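Local coordinates for alpha-l-arabinofuranosidase domain protein (Thermotoga maritima, PDB 4ATW) that hydrolyses terminal non-reducing alpha-L-arabinofuranosyl residues of arabinosides, as a thermostable arabinofuranosidase, at residues 171-176 against 208-213; 232-237 against 251-256. All coordinates share one frame; numbering follows the deposited sequence.

Contact 1 (171-176 against 208-213)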
ATOM      1  N   ASN A 171      -9.816   6.446  11.355  1.00 33.22           N
ATOM      2  CA  ASN A 171      -9.709   5.158  10.703  1.00 26.11           C
ATOM      3  C   ASN A 171     -11.042   4.445  10.676  1.00 19.62           C
ATOM      4  O   ASN A 171     -11.671   4.257  11.706  1.00 23.46           O
ATOM      5  CB  ASN A 171      -8.708   4.266  11.438  1.00 33.38           C
ATOM      6  CG  ASN A 171      -8.584   2.896  10.811  1.00 36.86           C
ATOM      7  OD1 ASN A 171      -7.877   2.705   9.785  1.00 30.98           O
ATOM      8  ND2 ASN A 171      -9.292   1.921  11.411  1.00 31.05           N
ATOM      9  N   GLU A 172     -11.450   4.054   9.479  1.00 18.76           N
ATOM     10  CA  GLU A 172     -12.687   3.316   9.263  1.00 29.89           C
ATOM     11  C   GLU A 172     -13.757   3.738  10.256  1.00 27.59           C
ATOM     12  O   GLU A 172     -14.505   2.901  10.775  1.00 32.01           O
ATOM     13  CB  GLU A 172     -12.466   1.781   9.373  1.00 35.42           C
ATOM     14  CG  GLU A 172     -11.483   1.173   8.360  1.00 43.74           C
ATOM     15  CD  GLU A 172     -11.510  -0.357   8.317  1.00 52.11           C
ATOM     16  OE1 GLU A 172     -11.575  -1.010   9.391  1.00 37.99           O
ATOM     17  OE2 GLU A 172     -11.449  -0.904   7.191  1.00 52.92           O
ATOM     18  N   MET A 173     -13.849   5.035  10.510  1.00 21.53           N
ATOM     19  CA  MET A 173     -14.825   5.551  11.455  1.00 23.73           C
ATOM     20  C   MET A 173     -16.275   5.125  11.219  1.00 22.73           C
ATOM     21  O   MET A 173     -17.130   5.266  12.102  1.00 17.20           O
ATOM     22  CB  MET A 173     -14.731   7.065  11.483  1.00 24.97           C
ATOM     23  CG  MET A 173     -13.511   7.528  12.190  1.00 31.63           C
ATOM     24  SD  MET A 173     -13.495   6.727  13.773  1.00 41.50           S
ATOM     25  CE  MET A 173     -11.670   6.552  14.009  1.00 48.84           C
ATOM     26  N   TYR A 174     -16.537   4.589  10.027  1.00 24.78           N
ATOM     27  CA  TYR A 174     -17.880   4.183   9.636  1.00 20.88           C
ATOM     28  C   TYR A 174     -18.297   2.876  10.287  1.00 28.24           C
ATOM     29  O   TYR A 174     -19.473   2.682  10.601  1.00 21.24           O
ATOM     30  CB  TYR A 174     -17.955   4.061   8.105  1.00 10.94           C
ATOM     31  CG  TYR A 174     -16.893   3.182   7.477  1.00 14.18           C
ATOM     32  CD1 TYR A 174     -17.029   1.794   7.443  1.00 23.73           C
ATOM     33  CD2 TYR A 174     -15.748   3.723   6.941  1.00 21.49           C
ATOM     34  CE1 TYR A 174     -16.040   0.947   6.894  1.00 18.46           C
ATOM     35  CE2 TYR A 174     -14.752   2.890   6.383  1.00 31.79           C
ATOM     36  CZ  TYR A 174     -14.912   1.495   6.371  1.00 28.11           C
ATOM     37  OH  TYR A 174     -13.933   0.658   5.865  1.00 22.93           O
ATOM     38  N   GLY A 175     -17.296   2.010  10.515  1.00 41.58           N
ATOM     39  CA  GLY A 175     -17.485   0.664  11.062  1.00 40.81           C
ATOM     40  C   GLY A 175     -17.958   0.439  12.480  1.00 36.22           C
ATOM     41  O   GLY A 175     -17.394   0.974  13.422  1.00 20.58           O
ATOM     42  N   GLU A 176     -18.990  -0.394  12.616  1.00 41.50           N
ATOM     43  CA  GLU A 176     -19.566  -0.695  13.916  1.00 44.55           C
ATOM     44  C   GLU A 176     -18.559  -1.352  14.837  1.00 39.78           C
ATOM     45  O   GLU A 176     -18.772  -1.472  16.042  1.00 39.98           O
ATOM     46  CB  GLU A 176     -20.793  -1.588  13.788  1.00 48.82           C
ATOM     47  CG  GLU A 176     -21.426  -1.787  15.136  1.00 88.70           C
ATOM     48  CD  GLU A 176     -22.835  -2.308  15.060  1.00102.06           C
ATOM     49  OE1 GLU A 176     -23.261  -2.676  13.942  1.00 97.97           O
ATOM     50  OE2 GLU A 176     -23.508  -2.350  16.125  1.00121.99           O
ATOM     51  N   ILE A 208      -5.942  12.712   4.804  1.00 23.28           N
ATOM     52  CA  ILE A 208      -6.664  11.615   4.172  1.00 20.14           C
ATOM     53  C   ILE A 208      -7.892  11.322   5.059  1.00 35.10           C
ATOM     54  O   ILE A 208      -7.765  10.885   6.245  1.00 20.50           O
ATOM     55  CB  ILE A 208      -5.822  10.343   4.102  1.00 13.45           C
ATOM     56  CG1 ILE A 208      -4.526  10.586   3.342  1.00 18.22           C
ATOM     57  CG2 ILE A 208      -6.579   9.282   3.438  1.00 20.09           C
ATOM     58  CD1 ILE A 208      -3.400  11.268   4.194  1.00 32.49           C
ATOM     59  N   ALA A 209      -9.078  11.577   4.483  1.00 38.39           N
ATOM     60  CA  ALA A 209     -10.355  11.388   5.183  1.00 32.89           C
ATOM     61  C   ALA A 209     -10.890  10.004   4.944  1.00 25.17           C
ATOM     62  O   ALA A 209     -10.661   9.417   3.920  1.00 31.25           O
ATOM     63  CB  ALA A 209     -11.357  12.416   4.729  1.00 20.52           C
ATOM     64  N   VAL A 210     -11.608   9.479   5.906  1.00 18.86           N
ATOM     65  CA  VAL A 210     -12.126   8.158   5.777  1.00 20.42           C
ATOM     66  C   VAL A 210     -13.218   8.045   4.768  1.00 27.94           C
ATOM     67  O   VAL A 210     -14.262   8.681   4.899  1.00 29.89           O
ATOM     68  CB  VAL A 210     -12.700   7.682   7.053  1.00 21.99           C
ATOM     69  CG1 VAL A 210     -13.023   6.196   6.917  1.00 34.13           C
ATOM     70  CG2 VAL A 210     -11.729   7.952   8.167  1.00 20.54           C
ATOM     71  N   GLY A 211     -12.977   7.221   3.766  1.00 26.36           N
ATOM     72  CA  GLY A 211     -13.969   7.005   2.750  1.00 28.61           C
ATOM     73  C   GLY A 211     -14.271   5.538   2.809  1.00 30.48           C
ATOM     74  O   GLY A 211     -13.566   4.799   3.494  1.00 46.74           O
ATOM     75  N   CYS A 212     -15.303   5.093   2.113  1.00 25.89           N
ATOM     76  CA  CYS A 212     -15.607   3.679   2.134  1.00 33.72           C
ATOM     77  C   CYS A 212     -16.588   3.332   1.006  1.00 27.58           C
ATOM     78  O   CYS A 212     -16.672   4.073   0.050  1.00 22.25           O
ATOM     79  CB  CYS A 212     -16.153   3.266   3.495  1.00 26.42           C
ATOM     80  SG  CYS A 212     -17.826   3.668   3.624  1.00 39.75           S
ATOM     81  N   ASP A 213     -17.314   2.220   1.114  1.00 27.20           N
ATOM     82  CA  ASP A 213     -18.192   1.808   0.050  1.00 26.35           C
ATOM     83  C   ASP A 213     -19.590   2.397   0.043  1.00 36.11           C
ATOM     84  O   ASP A 213     -20.342   2.217  -0.918  1.00 43.68           O
ATOM     85  CB  ASP A 213     -18.254   0.289  -0.003  1.00 24.85           C
ATOM     86  CG  ASP A 213     -17.129  -0.291  -0.815  1.00 38.96           C
ATOM     87  OD1 ASP A 213     -16.929   0.212  -1.952  1.00 47.73           O
ATOM     88  OD2 ASP A 213     -16.455  -1.237  -0.335  1.00 37.53           O
TER

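Contact 2 (232-237 against 251-256)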
ATOM      1  N   ILE A 232      -9.312  10.931  -0.056  1.00 30.52           N
ATOM      2  CA  ILE A 232     -10.433  10.256   0.567  1.00 29.95           C
ATOM      3  C   ILE A 232      -9.955   8.815   0.496  1.00 33.70           C
ATOM      4  O   ILE A 232      -9.560   8.320  -0.552  1.00 25.16           O
ATOM      5  CB  ILE A 232     -11.773  10.490  -0.149  1.00 19.04           C
ATOM      6  CG1 ILE A 232     -12.833   9.633   0.525  1.00 20.85           C
ATOM      7  CG2 ILE A 232     -11.669  10.190  -1.616  1.00 18.94           C
ATOM      8  CD1 ILE A 232     -14.253  10.102   0.233  1.00 31.44           C
ATOM      9  N   SER A 233      -9.903   8.209   1.670  1.00 43.65           N
ATOM     10  CA  SER A 233      -9.412   6.863   1.889  1.00 41.65           C
ATOM     11  C   SER A 233     -10.296   5.789   1.297  1.00 40.36           C
ATOM     12  O   SER A 233     -11.517   5.936   1.307  1.00 35.18           O
ATOM     13  CB  SER A 233      -9.256   6.677   3.411  1.00 22.76           C
ATOM     14  OG  SER A 233      -9.026   5.346   3.778  1.00 44.41           O
ATOM     15  N   TYR A 234      -9.669   4.749   0.737  1.00 27.69           N
ATOM     16  CA  TYR A 234     -10.407   3.597   0.228  1.00 39.43           C
ATOM     17  C   TYR A 234      -9.695   2.299   0.634  1.00 38.78           C
ATOM     18  O   TYR A 234      -8.481   2.179   0.458  1.00 33.22           O
ATOM     19  CB  TYR A 234     -10.581   3.612  -1.297  1.00 47.16           C
ATOM     20  CG  TYR A 234     -11.596   2.556  -1.774  1.00 43.39           C
ATOM     21  CD1 TYR A 234     -12.968   2.762  -1.631  1.00 35.07           C
ATOM     22  CD2 TYR A 234     -11.172   1.323  -2.268  1.00 38.09           C
ATOM     23  CE1 TYR A 234     -13.887   1.772  -1.956  1.00 37.90           C
ATOM     24  CE2 TYR A 234     -12.099   0.328  -2.595  1.00 42.34           C
ATOM     25  CZ  TYR A 234     -13.443   0.563  -2.434  1.00 32.20           C
ATOM     26  OH  TYR A 234     -14.329  -0.427  -2.728  1.00 40.82           O
ATOM     27  N   HIS A 235     -10.457   1.345   1.184  1.00 40.70           N
ATOM     28  CA  HIS A 235      -9.909   0.082   1.643  1.00 38.16           C
ATOM     29  C   HIS A 235     -10.424  -1.026   0.778  1.00 42.86           C
ATOM     30  O   HIS A 235     -11.633  -1.138   0.615  1.00 49.49           O
ATOM     31  CB  HIS A 235     -10.323  -0.171   3.087  1.00 40.21           C
ATOM     32  CG  HIS A 235      -9.636   0.719   4.072  1.00 59.37           C
ATOM     33  ND1 HIS A 235      -9.733   0.543   5.436  1.00 64.63           N
ATOM     34  CD2 HIS A 235      -8.847   1.805   3.890  1.00 63.99           C
ATOM     35  CE1 HIS A 235      -9.039   1.483   6.052  1.00 71.13           C
ATOM     36  NE2 HIS A 235      -8.490   2.263   5.137  1.00 73.48           N
ATOM     37  N   PHE A 236      -9.531  -1.849   0.219  1.00 40.61           N
ATOM     38  CA  PHE A 236      -9.954  -2.966  -0.639  1.00 35.66           C
ATOM     39  C   PHE A 236      -9.340  -4.295  -0.241  1.00 36.85           C
ATOM     40  O   PHE A 236      -8.137  -4.468  -0.353  1.00 34.32           O
ATOM     41  CB  PHE A 236      -9.586  -2.696  -2.087  1.00 29.87           C
ATOM     42  CG  PHE A 236     -10.165  -3.686  -3.053  1.00 30.36           C
ATOM     43  CD1 PHE A 236     -11.463  -3.544  -3.527  1.00 36.67           C
ATOM     44  CD2 PHE A 236      -9.414  -4.759  -3.500  1.00 46.98           C
ATOM     45  CE1 PHE A 236     -12.015  -4.469  -4.441  1.00 39.46           C
ATOM     46  CE2 PHE A 236      -9.944  -5.697  -4.417  1.00 52.57           C
ATOM     47  CZ  PHE A 236     -11.247  -5.552  -4.887  1.00 46.13           C
ATOM     48  N   TYR A 237     -10.163  -5.229   0.223  1.00 38.18           N
ATOM     49  CA  TYR A 237      -9.670  -6.547   0.614  1.00 48.33           C
ATOM     50  C   TYR A 237     -10.419  -7.591  -0.201  1.00 55.84           C
ATOM     51  O   TYR A 237     -11.652  -7.638  -0.180  1.00 55.81           O
ATOM     52  CB  TYR A 237      -9.887  -6.804   2.111  1.00 45.03           C
ATOM     53  CG  TYR A 237      -8.962  -6.007   3.025  1.00 50.12           C
ATOM     54  CD1 TYR A 237      -7.577  -6.135   2.932  1.00 60.01           C
ATOM     55  CD2 TYR A 237      -9.462  -5.088   3.950  1.00 53.19           C
ATOM     56  CE1 TYR A 237      -6.721  -5.367   3.726  1.00 46.86           C
ATOM     57  CE2 TYR A 237      -8.609  -4.316   4.745  1.00 40.03           C
ATOM     58  CZ  TYR A 237      -7.245  -4.466   4.619  1.00 46.06           C
ATOM     59  OH  TYR A 237      -6.389  -3.704   5.363  1.00 52.36           O
ATOM     60  N   TYR A 251      -9.573  -6.159 -11.459  1.00 47.11           N
ATOM     61  CA  TYR A 251     -10.344  -5.344 -12.356  1.00 47.85           C
ATOM     62  C   TYR A 251     -11.633  -4.882 -11.712  1.00 43.41           C
ATOM     63  O   TYR A 251     -12.305  -3.999 -12.225  1.00 48.37           O
ATOM     64  CB  TYR A 251     -10.521  -6.067 -13.687  1.00 38.29           C
ATOM     65  CG  TYR A 251      -9.159  -6.146 -14.370  1.00 44.70           C
ATOM     66  CD1 TYR A 251      -8.642  -5.049 -15.088  1.00 37.00           C
ATOM     67  CD2 TYR A 251      -8.315  -7.250 -14.172  1.00 40.53           C
ATOM     68  CE1 TYR A 251      -7.324  -5.050 -15.578  1.00 35.96           C
ATOM     69  CE2 TYR A 251      -6.993  -7.256 -14.653  1.00 35.62           C
ATOM     70  CZ  TYR A 251      -6.509  -6.153 -15.349  1.00 40.77           C
ATOM     71  OH  TYR A 251      -5.209  -6.138 -15.778  1.00 36.83           O
ATOM     72  N   LEU A 252     -11.959  -5.465 -10.564  1.00 33.33           N
ATOM     73  CA  LEU A 252     -13.124  -5.034  -9.802  1.00 27.87           C
ATOM     74  C   LEU A 252     -12.618  -3.779  -9.086  1.00 30.63           C
ATOM     75  O   LEU A 252     -13.245  -2.734  -9.126  1.00 35.98           O
ATOM     76  CB  LEU A 252     -13.531  -6.095  -8.779  1.00 35.50           C
ATOM     77  CG  LEU A 252     -14.805  -5.923  -7.947  1.00 31.93           C
ATOM     78  CD1 LEU A 252     -14.951  -7.086  -7.003  1.00 29.83           C
ATOM     79  CD2 LEU A 252     -14.728  -4.655  -7.162  1.00 44.94           C
ATOM     80  N   LEU A 253     -11.453  -3.873  -8.455  1.00 42.44           N
ATOM     81  CA  LEU A 253     -10.870  -2.732  -7.765  1.00 40.62           C
ATOM     82  C   LEU A 253     -10.807  -1.548  -8.725  1.00 42.83           C
ATOM     83  O   LEU A 253     -10.920  -0.396  -8.315  1.00 37.37           O
ATOM     84  CB  LEU A 253      -9.467  -3.073  -7.258  1.00 11.77           C
ATOM     85  CG  LEU A 253      -8.735  -1.840  -6.719  1.00 37.87           C
ATOM     86  CD1 LEU A 253      -9.314  -1.393  -5.382  1.00 27.87           C
ATOM     87  CD2 LEU A 253      -7.259  -2.150  -6.592  1.00 28.73           C
ATOM     88  N   LYS A 254     -10.636  -1.837 -10.010  1.00 45.47           N
ATOM     89  CA  LYS A 254     -10.556  -0.770 -10.992  1.00 50.01           C
ATOM     90  C   LYS A 254     -11.865   0.032 -11.014  1.00 51.57           C
ATOM     91  O   LYS A 254     -11.869   1.257 -10.832  1.00 50.18           O
ATOM     92  CB  LYS A 254     -10.266  -1.342 -12.386  1.00 48.05           C
ATOM     93  CG  LYS A 254     -10.013  -0.281 -13.472  1.00 32.29           C
ATOM     94  CD  LYS A 254     -10.454  -0.818 -14.818  1.00 32.81           C
ATOM     95  CE  LYS A 254     -10.179   0.150 -15.959  1.00 46.52           C
ATOM     96  NZ  LYS A 254     -10.864  -0.292 -17.243  1.00 45.46           N
ATOM     97  N   GLU A 255     -12.979  -0.661 -11.223  1.00 47.49           N
ATOM     98  CA  GLU A 255     -14.271   0.002 -11.286  1.00 44.63           C
ATOM     99  C   GLU A 255     -14.606   0.690  -9.990  1.00 48.48           C
ATOM    100  O   GLU A 255     -15.277   1.732  -9.975  1.00 56.25           O
ATOM    101  CB  GLU A 255     -15.374  -0.992 -11.627  1.00 24.10           C
ATOM    102  CG  GLU A 255     -15.272  -1.497 -13.030  1.00 22.91           C
ATOM    103  CD  GLU A 255     -15.518  -0.402 -14.037  1.00 49.25           C
ATOM    104  OE1 GLU A 255     -16.436   0.439 -13.788  1.00 46.10           O
ATOM    105  OE2 GLU A 255     -14.796  -0.387 -15.081  1.00 48.32           O
ATOM    106  N   ARG A 256     -14.130   0.112  -8.895  1.00 38.40           N
ATOM    107  CA  ARG A 256     -14.403   0.676  -7.585  1.00 29.64           C
ATOM    108  C   ARG A 256     -13.742   2.020  -7.437  1.00 30.09           C
ATOM    109  O   ARG A 256     -14.391   2.986  -7.033  1.00 38.94           O
ATOM    110  CB  ARG A 256     -13.919  -0.258  -6.500  1.00 31.32           C
ATOM    111  CG  ARG A 256     -14.952  -0.512  -5.451  1.00 42.20           C
ATOM    112  CD  ARG A 256     -15.871  -1.634  -5.819  1.00 14.80           C
ATOM    113  NE  ARG A 256     -15.806  -2.594  -4.741  1.00 37.41           N
ATOM    114  CZ  ARG A 256     -16.603  -3.648  -4.618  1.00 47.51           C
ATOM    115  NH1 ARG A 256     -17.549  -3.866  -5.537  1.00 42.08           N
ATOM    116  NH2 ARG A 256     -16.441  -4.489  -3.584  1.00 41.51           N
TER

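Contact 1 (171-176 against 208-213)
Y174 lays its ring between its own turn and C212, joining two neighbouring loops at the C-terminal ends of strands 166-169 and 206-209 in a (beta/alpha)8 barrel. A type I beta turn, E172 to G175, presents the tyrosine and is closed by G175 N donating to E172 O (2.9 Å). From CB, which points toward 208-213, the side chain folds back over the turn: with CG lodged between the backbone N and the carbonyl carbon (chi1 53°), one ring face looks at E172 O. C212 takes the opposite face. Its sulfur stands over the CG-CD2 side in a sulfur-aromatic contact, C212 SG lying 4.0 Å from the centroid of the Y174 ring and 16° off the ring normal. Along one side of the ring, CD2 meets V210 CG1 near the ring plane at 3.7 Å, while CE2, next along, lies under C212 CB and obliquely to G211 O. CZ keeps C212 CB within 3.6 Å, and OH ends 4.2 Å from that same carbon. Putting an alanine here would probably leave C212 CB and SG without their aromatic platform and open a gap beside V210. E172, whose OE2 is hydrogen-bonded to H235, points its CB away from 208-213, but its backbone still packs on V210: the valine's CG1 sits 3.7 Å from E172 N, while CG2 approaches N171 N at 4.0 Å.

Contact 2 (232-237 against 251-256)
F236 and L253 form the apolar centre, with the leucine packed over one face of the phenylalanine ring. L253 CB lies above the middle of that face, and CD1 shares the same side as a CH-pi contact, 3.8 Å from the ring centroid and 28° off the normal. The phenylalanine can reach the helix because its CG is anti to the backbone N, extending the ring outward from the strand. Further out, L252 approaches differently: its CD2 meets F236 CE1 near the ring plane, at 3.8 Å, and also lies over one face of the R256 guanidinium. F304 and V308 of helix 299-313 extend this apolar layer, touching F236 and L253 respectively.

Two residues back along the strand, Y234 points to the same side and begins the polar edge. Its CE2 is 4.3 Å from L253 CD1, and beyond this the ring and the guanidinium plane of R256 are turned 74° apart. R256 NE may give Y234 OH a weak, bent hydrogen bond (3.3 Å), doubtful because the place of the hydroxyl is uncertain; the hydroxyl's stronger partner is D213. Bends at chi2 and chi3 bring the arginine chain across the end of the tyrosine.

Strand 232-237 and helix 251-256 run nearly antiparallel, at 161°, with axes 10.2 Å apart. Strand 231-238 and helix 250-265 form one beta/alpha unit of the (beta/alpha)8 barrel; with the parallel neighbouring strand 276-284 they make a beta-alpha-beta crossover.

How the contacts relate
Both contacts are largely buried and reach the same parallel sheet through neighbouring strands, 206-209 and 231-238, but they use different levels of the barrel. Contact 1 joins loop to loop above the strand ends, about 17 Å from the chain centre; contact 2 joins a strand to its outer helix, with its centre about 12 Å away. A cysteine over one face, a valine at the edge and a turn carbonyl on the other face frame a tyrosine ring in the first, whereas leucines pack a phenylalanine in the second and an arginine closes its edge. A209 O and S233 N lie 2.7 Å apart, a probable hydrogen bond between the strands. Strand 231-238 points CB of Y234 and F236 toward the helix and that of H235 away from it.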